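Local coordinates for protein tRNA-splicing endonuclease (Sulfolobus tokodaii, PDB 2CV8) that probably cuts introns out of precursor tRNAs at both splice sites, leaving tRNA halves with 2',3'-cyclic phosphate and 5'-hydroxyl ends, at residues I2-K7 / V65-R70. Sequence-based numbering, arbitrary orientation.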
loop_
_atom_site.group_PDB
_atom_site.type_symbol
_atom_site.label_atom_id
_atom_site.label_comp_id
_atom_site.label_asym_id
_atom_site.label_seq_id
_atom_site.Cartn_x
_atom_site.Cartn_y
_atom_site.Cartn_z
ATOM N N ILE B 2 -0.076 10.365 37.937
ATOM C CA ILE B 2 -0.755 9.118 38.243
ATOM C C ILE B 2 -2.051 9.053 37.445
ATOM O O ILE B 2 -2.782 10.036 37.348
ATOM C CB ILE B 2 -1.051 8.993 39.762
ATOM C CG1 ILE B 2 -0.409 7.716 40.307
ATOM C CG2 ILE B 2 -2.562 8.966 40.021
ATOM C CD1 ILE B 2 -0.970 6.443 39.713
ATOM N N GLY B 3 -2.321 7.892 36.865
ATOM C CA GLY B 3 -3.522 7.714 36.072
ATOM C C GLY B 3 -4.246 6.439 36.438
ATOM O O GLY B 3 -3.634 5.451 36.848
ATOM N N GLU B 4 -5.562 6.467 36.291
ATOM C CA GLU B 4 -6.400 5.319 36.610
ATOM C C GLU B 4 -6.767 4.532 35.364
ATOM O O GLU B 4 -7.111 5.102 34.332
ATOM C CB GLU B 4 -7.697 5.779 37.304
ATOM C CG GLU B 4 -7.678 5.739 38.828
ATOM C CD GLU B 4 -8.042 4.373 39.390
ATOM O OE1 GLU B 4 -7.988 4.206 40.627
ATOM O OE2 GLU B 4 -8.387 3.468 38.600
ATOM N N LEU B 5 -6.676 3.216 35.465
ATOM C CA LEU B 5 -7.064 2.369 34.358
ATOM C C LEU B 5 -8.550 2.144 34.544
ATOM O O LEU B 5 -8.998 1.755 35.621
ATOM C CB LEU B 5 -6.345 1.024 34.404
ATOM C CG LEU B 5 -6.890 -0.025 33.428
ATOM C CD1 LEU B 5 -6.820 0.504 32.000
ATOM C CD2 LEU B 5 -6.095 -1.323 33.571
ATOM N N VAL B 6 -9.313 2.408 33.497
ATOM C CA VAL B 6 -10.748 2.220 33.539
ATOM C C VAL B 6 -11.142 1.587 32.207
ATOM O O VAL B 6 -11.394 2.280 31.219
ATOM C CB VAL B 6 -11.477 3.582 33.788
ATOM C CG1 VAL B 6 -10.859 4.674 32.938
ATOM C CG2 VAL B 6 -12.961 3.454 33.494
ATOM N N LYS B 7 -11.162 0.256 32.194
ATOM C CA LYS B 7 -11.507 -0.521 31.006
ATOM C C LYS B 7 -10.325 -0.616 30.047
ATOM O O LYS B 7 -9.304 -1.240 30.352
ATOM C CB LYS B 7 -12.692 0.114 30.280
ATOM C CG LYS B 7 -13.941 0.239 31.116
ATOM C CD LYS B 7 -14.878 1.249 30.500
ATOM C CE LYS B 7 -16.267 1.121 31.071
ATOM N NZ LYS B 7 -16.864 -0.211 30.781
ATOM N N VAL B 65 -2.600 3.090 37.915
ATOM C CA VAL B 65 -3.260 2.316 38.953
ATOM C C VAL B 65 -4.635 1.864 38.520
ATOM O O VAL B 65 -5.332 2.579 37.799
ATOM C CB VAL B 65 -3.413 3.152 40.239
ATOM C CG1 VAL B 65 -4.326 2.447 41.225
ATOM C CG2 VAL B 65 -2.053 3.384 40.857
ATOM N N SER B 66 -5.015 0.671 38.961
ATOM C CA SER B 66 -6.327 0.117 38.650
ATOM C C SER B 66 -6.970 -0.296 39.960
ATOM O O SER B 66 -6.801 -1.432 40.410
ATOM C CB SER B 66 -6.205 -1.099 37.737
ATOM O OG SER B 66 -7.488 -1.552 37.344
ATOM N N ASN B 67 -7.701 0.635 40.569
ATOM C CA ASN B 67 -8.362 0.387 41.845
ATOM C C ASN B 67 -7.404 -0.278 42.821
ATOM O O ASN B 67 -7.516 -1.469 43.112
ATOM C CB ASN B 67 -9.606 -0.487 41.651
ATOM C CG ASN B 67 -10.858 0.328 41.370
ATOM O OD1 ASN B 67 -11.925 -0.228 41.097
ATOM N ND2 ASN B 67 -10.737 1.651 41.444
ATOM N N GLY B 68 -6.451 0.500 43.317
ATOM C CA GLY B 68 -5.494 -0.030 44.265
ATOM C C GLY B 68 -4.286 -0.676 43.624
ATOM O O GLY B 68 -3.152 -0.331 43.956
ATOM N N GLU B 69 -4.511 -1.611 42.705
ATOM C CA GLU B 69 -3.397 -2.290 42.055
ATOM C C GLU B 69 -2.546 -1.343 41.213
ATOM O O GLU B 69 -3.058 -0.489 40.485
ATOM C CB GLU B 69 -3.901 -3.453 41.191
ATOM C CG GLU B 69 -2.784 -4.215 40.484
ATOM C CD GLU B 69 -3.255 -5.509 39.844
ATOM O OE1 GLU B 69 -4.262 -5.486 39.101
ATOM O OE2 GLU B 69 -2.606 -6.549 40.079
ATOM N N ARG B 70 -1.235 -1.506 41.334
ATOM C CA ARG B 70 -0.269 -0.697 40.609
ATOM C C ARG B 70 0.167 -1.528 39.405
ATOM O O ARG B 70 0.868 -2.528 39.555
ATOM C CB ARG B 70 0.922 -0.409 41.522
ATOM C CG ARG B 70 1.852 0.701 41.086
ATOM C CD ARG B 70 2.970 0.817 42.118
ATOM N NE ARG B 70 3.876 1.941 41.896
ATOM C CZ ARG B 70 4.938 2.198 42.658
ATOM N NH1 ARG B 70 5.226 1.407 43.686
ATOM N NH2 ARG B 70 5.712 3.244 42.395
#
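E4 and V65 pair in parallel, their CA atoms 4.9 Å apart, and V65 supplies both backbone bonds: its N donates to G3 O, and its O accepts from L5 N. One residue bonding to both neighbours of its opposite number is the signature of a parallel bridge, here between strands 2-6 and 63-66 of the mixed sheet in the N-terminal domain. The first bond, V65 N to G3 O at 2.8 Å, runs nearly along the G3 C=O axis (C=O...N 172°). The second, L5 N to V65 O, is also 2.8 Å but more bent, with L5 N tilted 23° from the V65 carbonyl plane. The sheet continues on both flanks: E4 bonds by its backbone to L11, while the chain turns after S66 so that S66 N donates to E69 O and strand 69-71 returns antiparallel.

On the face shared by E4 and V65, the glutamate chain bends at chi2 and folds over the neighbouring backbone. Its OE2 stops 3.5 Å from N67 N, and OE1 lies 3.8 Å from N67 ND2, the carboxylate and amide planes being steeply inclined at 73°. Neither approach counts as a hydrogen bond, so the carboxylate is only a polar neighbour at the start of the turn. With an alanine here the carboxylate is gone, and N67 N and ND2 would probably lose this nearby acceptor group, leaving the backbone around V65 O less covered.

L5 and S66 meet at their CB atoms, 4.0 Å apart. The L5 CD2 branch also comes alongside the serine hydroxymethyl group. Apolar contact resumes at the N-terminal end of strand 2-6, where V65 holds CG2 beside its own backbone N, anti to its carbonyl carbon, and thereby presents that methyl to I2 CD1 at 3.4 Å.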